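Local coordinates for beta-galactoside alpha-2,6-sialyltransferase (Photobacterium sp., PDB 2Z4T), which probably transfers sialic acid from a CMP-activated donor to the 6-position of galactose in acceptors such as lactose, as a GT-B glycosyltransferase, at residues A[129-140]-A[319-330]. Numbering follows the deposited sequence.
Sequences LQQLMDIIKSEE and QWDGFKKFNSKQ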
loop_
_atom_site.group_PDB
_atom_site.type_symbol
_atom_site.label_atom_id
_atom_site.label_comp_id
_atom_site.label_asym_id
_atom_site.label_seq_id
_atom_site.Cartn_x
_atom_site.Cartn_y
_atom_site.Cartn_z
ATOM N N LEU A 129 1.350 2.335 1.880
ATOM C CA LEU A 129 1.081 1.644 3.118
ATOM C C LEU A 129 0.110 0.482 2.874
ATOM O O LEU A 129 0.366 -0.640 3.317
ATOM C CB LEU A 129 0.503 2.604 4.152
ATOM C CG LEU A 129 0.144 1.983 5.493
ATOM C CD1 LEU A 129 1.400 1.487 6.182
ATOM C CD2 LEU A 129 -0.620 3.009 6.349
ATOM N N GLN A 130 -0.980 0.744 2.160
ATOM C CA GLN A 130 -1.953 -0.298 1.887
ATOM C C GLN A 130 -1.371 -1.415 1.002
ATOM O O GLN A 130 -1.653 -2.608 1.225
ATOM C CB GLN A 130 -3.192 0.297 1.258
ATOM C CG GLN A 130 -3.999 1.141 2.202
ATOM C CD GLN A 130 -4.873 0.342 3.192
ATOM O OE1 GLN A 130 -5.206 0.841 4.274
ATOM N NE2 GLN A 130 -5.266 -0.869 2.819
ATOM N N GLN A 131 -0.552 -1.032 0.026
ATOM C CA GLN A 131 0.066 -2.001 -0.876
ATOM C C GLN A 131 1.008 -2.903 -0.102
ATOM O O GLN A 131 1.003 -4.113 -0.313
ATOM C CB GLN A 131 0.795 -1.299 -2.040
ATOM C CG GLN A 131 -0.135 -0.493 -2.968
ATOM C CD GLN A 131 0.610 0.362 -3.994
ATOM O OE1 GLN A 131 1.790 0.703 -3.805
ATOM N NE2 GLN A 131 -0.070 0.692 -5.110
ATOM N N LEU A 132 1.784 -2.329 0.824
ATOM C CA LEU A 132 2.656 -3.098 1.693
ATOM C C LEU A 132 1.886 -4.180 2.420
ATOM O O LEU A 132 2.334 -5.338 2.492
ATOM C CB LEU A 132 3.287 -2.220 2.766
ATOM C CG LEU A 132 4.708 -2.529 3.266
ATOM C CD1 LEU A 132 4.913 -2.111 4.692
ATOM C CD2 LEU A 132 5.179 -3.965 3.065
ATOM N N MET A 133 0.754 -3.801 2.998
ATOM C CA MET A 133 -0.062 -4.753 3.722
ATOM C C MET A 133 -0.602 -5.851 2.785
ATOM O O MET A 133 -0.682 -6.998 3.193
ATOM C CB MET A 133 -1.193 -4.041 4.472
ATOM C CG MET A 133 -0.708 -3.188 5.636
ATOM S SD MET A 133 -2.040 -2.637 6.728
ATOM C CE MET A 133 -2.994 -1.546 5.671
ATOM N N ASP A 134 -0.947 -5.494 1.539
ATOM C CA ASP A 134 -1.366 -6.476 0.523
ATOM C C ASP A 134 -0.267 -7.481 0.166
ATOM O O ASP A 134 -0.559 -8.656 -0.087
ATOM C CB ASP A 134 -1.833 -5.788 -0.748
ATOM C CG ASP A 134 -3.128 -5.017 -0.559
ATOM O OD1 ASP A 134 -3.863 -5.225 0.453
ATOM O OD2 ASP A 134 -3.413 -4.185 -1.430
ATOM N N ILE A 135 0.985 -7.015 0.159
ATOM C CA ILE A 135 2.108 -7.828 -0.254
ATOM C C ILE A 135 2.372 -8.872 0.810
ATOM O O ILE A 135 2.486 -10.063 0.496
ATOM C CB ILE A 135 3.360 -6.966 -0.472
ATOM C CG1 ILE A 135 3.246 -6.197 -1.789
ATOM C CG2 ILE A 135 4.652 -7.801 -0.390
ATOM C CD1 ILE A 135 4.242 -5.031 -1.941
ATOM N N ILE A 136 2.472 -8.431 2.061
ATOM C CA ILE A 136 2.690 -9.332 3.167
ATOM C C ILE A 136 1.600 -10.433 3.246
ATOM O O ILE A 136 1.921 -11.614 3.365
ATOM C CB ILE A 136 2.840 -8.557 4.506
ATOM C CG1 ILE A 136 4.038 -7.606 4.397
ATOM C CG2 ILE A 136 3.028 -9.540 5.677
ATOM C CD1 ILE A 136 4.296 -6.796 5.593
ATOM N N LYS A 137 0.328 -10.058 3.130
ATOM C CA LYS A 137 -0.747 -11.049 3.081
ATOM C C LYS A 137 -0.577 -12.024 1.896
ATOM O O LYS A 137 -0.783 -13.236 2.028
ATOM C CB LYS A 137 -2.114 -10.363 3.023
ATOM C CG LYS A 137 -3.262 -11.343 3.014
ATOM C CD LYS A 137 -4.592 -10.685 3.206
ATOM C CE LYS A 137 -5.714 -11.636 2.786
ATOM N NZ LYS A 137 -7.035 -10.930 2.672
ATOM N N SER A 138 -0.172 -11.487 0.753
ATOM C CA SER A 138 -0.080 -12.266 -0.456
ATOM C C SER A 138 1.096 -13.234 -0.397
ATOM O O SER A 138 1.077 -14.302 -1.019
ATOM C CB SER A 138 0.007 -11.339 -1.674
ATOM O OG SER A 138 0.347 -12.048 -2.845
ATOM N N GLU A 139 2.128 -12.873 0.346
ATOM C CA GLU A 139 3.284 -13.751 0.407
ATOM C C GLU A 139 2.854 -15.073 1.033
ATOM O O GLU A 139 3.372 -16.122 0.669
ATOM C CB GLU A 139 4.446 -13.115 1.167
ATOM C CG GLU A 139 5.739 -13.928 1.157
ATOM C CD GLU A 139 5.774 -15.083 2.170
ATOM O OE1 GLU A 139 4.938 -15.140 3.118
ATOM O OE2 GLU A 139 6.665 -15.951 2.011
ATOM N N GLU A 140 1.890 -15.020 1.950
ATOM C CA GLU A 140 1.298 -16.236 2.484
ATOM C C GLU A 140 0.316 -16.954 1.539
ATOM O O GLU A 140 0.417 -18.163 1.355
ATOM C CB GLU A 140 0.596 -15.968 3.799
ATOM C CG GLU A 140 -0.275 -17.132 4.194
ATOM C CD GLU A 140 -0.960 -16.922 5.503
ATOM O OE1 GLU A 140 -0.509 -16.049 6.285
ATOM O OE2 GLU A 140 -1.956 -17.643 5.756
ATOM N N GLN A 319 -9.527 -0.513 4.349
ATOM C CA GLN A 319 -9.575 -1.278 5.607
ATOM C C GLN A 319 -8.352 -0.974 6.468
ATOM O O GLN A 319 -7.271 -0.711 5.925
ATOM C CB GLN A 319 -9.653 -2.793 5.304
ATOM C CG GLN A 319 -10.923 -3.233 4.533
ATOM C CD GLN A 319 -12.204 -2.852 5.281
ATOM O OE1 GLN A 319 -12.998 -2.013 4.819
ATOM N NE2 GLN A 319 -12.391 -3.440 6.462
ATOM N N TRP A 320 -8.522 -1.017 7.798
ATOM C CA TRP A 320 -7.411 -0.815 8.764
ATOM C C TRP A 320 -7.210 -1.988 9.736
ATOM O O TRP A 320 -6.712 -1.826 10.869
ATOM C CB TRP A 320 -7.594 0.509 9.517
ATOM C CG TRP A 320 -7.555 1.637 8.561
ATOM C CD1 TRP A 320 -8.628 2.351 8.074
ATOM C CD2 TRP A 320 -6.401 2.135 7.884
ATOM N NE1 TRP A 320 -8.198 3.286 7.166
ATOM C CE2 TRP A 320 -6.837 3.178 7.027
ATOM C CE3 TRP A 320 -5.042 1.818 7.929
ATOM C CZ2 TRP A 320 -5.954 3.905 6.220
ATOM C CZ3 TRP A 320 -4.163 2.532 7.115
ATOM C CH2 TRP A 320 -4.625 3.567 6.274
ATOM N N ASP A 321 -7.572 -3.179 9.276
ATOM C CA ASP A 321 -7.470 -4.365 10.101
ATOM C C ASP A 321 -6.436 -5.336 9.535
ATOM O O ASP A 321 -6.339 -6.473 9.979
ATOM C CB ASP A 321 -8.836 -5.036 10.226
ATOM C CG ASP A 321 -9.380 -5.544 8.886
ATOM O OD1 ASP A 321 -8.874 -5.181 7.782
ATOM O OD2 ASP A 321 -10.354 -6.318 8.956
ATOM N N GLY A 322 -5.670 -4.872 8.553
ATOM C CA GLY A 322 -4.639 -5.682 7.912
ATOM C C GLY A 322 -3.573 -6.118 8.903
ATOM O O GLY A 322 -3.119 -7.292 8.898
ATOM N N PHE A 323 -3.182 -5.184 9.765
ATOM C CA PHE A 323 -2.136 -5.450 10.720
ATOM C C PHE A 323 -2.638 -6.463 11.742
ATOM O O PHE A 323 -1.961 -7.431 12.044
ATOM C CB PHE A 323 -1.662 -4.168 11.386
ATOM C CG PHE A 323 -0.638 -4.400 12.474
ATOM C CD1 PHE A 323 0.691 -4.632 12.150
ATOM C CD2 PHE A 323 -1.013 -4.401 13.820
ATOM C CE1 PHE A 323 1.635 -4.858 13.138
ATOM C CE2 PHE A 323 -0.087 -4.628 14.813
ATOM C CZ PHE A 323 1.252 -4.860 14.480
ATOM N N LYS A 324 -3.845 -6.239 12.254
ATOM C CA LYS A 324 -4.451 -7.114 13.258
ATOM C C LYS A 324 -4.634 -8.522 12.703
ATOM O O LYS A 324 -4.592 -9.487 13.466
ATOM C CB LYS A 324 -5.797 -6.552 13.702
ATOM C CG LYS A 324 -6.651 -7.505 14.522
ATOM C CD LYS A 324 -7.847 -6.760 15.133
ATOM C CE LYS A 324 -9.141 -7.585 15.041
ATOM N NZ LYS A 324 -9.576 -7.823 13.605
ATOM N N LYS A 325 -4.845 -8.639 11.393
ATOM C CA LYS A 325 -5.087 -9.939 10.791
ATOM C C LYS A 325 -3.804 -10.687 10.431
ATOM O O LYS A 325 -3.864 -11.863 10.093
ATOM C CB LYS A 325 -6.002 -9.841 9.564
ATOM C CG LYS A 325 -7.500 -9.743 9.893
ATOM C CD LYS A 325 -8.283 -9.616 8.585
ATOM C CE LYS A 325 -9.747 -10.075 8.730
ATOM N NZ LYS A 325 -10.742 -8.955 8.720
ATOM N N PHE A 326 -2.665 -9.998 10.489
ATOM C CA PHE A 326 -1.358 -10.609 10.279
ATOM C C PHE A 326 -1.034 -11.550 11.440
ATOM O O PHE A 326 -1.371 -11.255 12.583
ATOM C CB PHE A 326 -0.249 -9.537 10.261
ATOM C CG PHE A 326 -0.167 -8.723 8.994
ATOM C CD1 PHE A 326 -0.630 -9.225 7.768
ATOM C CD2 PHE A 326 0.425 -7.450 9.023
ATOM C CE1 PHE A 326 -0.537 -8.447 6.603
ATOM C CE2 PHE A 326 0.523 -6.677 7.862
ATOM C CZ PHE A 326 0.039 -7.173 6.652
ATOM N N ASN A 327 -0.341 -12.653 11.153
ATOM C CA ASN A 327 0.251 -13.457 12.209
ATOM C C ASN A 327 1.469 -12.716 12.778
ATOM O O ASN A 327 1.872 -11.672 12.253
ATOM C CB ASN A 327 0.598 -14.868 11.717
ATOM C CG ASN A 327 1.741 -14.893 10.723
ATOM O OD1 ASN A 327 2.729 -14.159 10.850
ATOM N ND2 ASN A 327 1.629 -15.775 9.738
ATOM N N SER A 328 2.054 -13.226 13.852
ATOM C CA SER A 328 3.038 -12.415 14.575
ATOM C C SER A 328 4.348 -12.208 13.797
ATOM O O SER A 328 5.004 -11.175 13.965
ATOM C CB SER A 328 3.298 -12.970 15.966
ATOM O OG SER A 328 3.597 -14.340 15.849
ATOM N N LYS A 329 4.714 -13.168 12.950
ATOM C CA LYS A 329 5.893 -13.013 12.115
ATOM C C LYS A 329 5.654 -11.910 11.075
ATOM O O LYS A 329 6.522 -11.046 10.860
ATOM C CB LYS A 329 6.250 -14.327 11.425
ATOM C CG LYS A 329 6.952 -14.172 10.078
ATOM C CD LYS A 329 8.398 -13.760 10.269
ATOM C CE LYS A 329 9.068 -13.528 8.926
ATOM N NZ LYS A 329 10.295 -12.704 9.110
ATOM N N GLN A 330 4.477 -11.948 10.452
ATOM C CA GLN A 330 4.021 -10.898 9.536
ATOM C C GLN A 330 3.985 -9.491 10.192
ATOM O O GLN A 330 4.434 -8.500 9.607
ATOM C CB GLN A 330 2.645 -11.280 8.966
ATOM C CG GLN A 330 2.671 -12.503 8.024
ATOM C CD GLN A 330 1.288 -12.950 7.572
ATOM O OE1 GLN A 330 0.334 -13.000 8.365
ATOM N NE2 GLN A 330 1.168 -13.275 6.288
HETATM O O HOH W 1 3.529 -13.212 4.744
#
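Met133 and Gly322 form the closest CA pair, 6.3 Å apart, between segment 129-140 of helix 126-141 and segment 319-330, which runs alongside it as a loop, a weakly bonded turn at 322-325 and the start of helix 328-338. Phe326 fills the middle. Its CZ reaches the helix backbone 3.5 Å from Met133 O, with the carbonyl at the ring edge, while Ile136 lays CG2 over one face in a CH-pi contact, 4.1 Å from the ring centroid. Gly322 O sits over the opposite face, so the ring is clamped between helix and turn. Ile136 and Gln330 run past each other in opposite directions, Ile136 CG2 lying 3.7 Å from Gln330 CB. Met133, with CG anti to its carbonyl carbon (chi1 -69°) and the chain extended to SD, brings the sulfur 4.2 Å from Gly322 CA; the bend at chi3 turns CE toward Trp320. Nearer the nucleotide site, Leu129 CD2 meets the indole edge of Trp320, 3.7 Å from CZ3. At the other end, Asn327 and Gln330 form a capping box: Gln330 N donates almost straight to Asn327 OD1, and Asn327 N reaches an in-plane lone pair of Gln330 OE1 at 2.9 Å. That bond and one from NE2 to a water together orient the Gln330 amide; the water donates to Ile136 O and Glu139 OE1. Trp320 touches Glu432 and Leu129 touches Ser430, both CMP-binding residues. The contact thus packs the first helix after strand 103-122 of one Rossmann-like domain against the segment following strand 315-317, beside the nucleotide cleft of a GT-B fold.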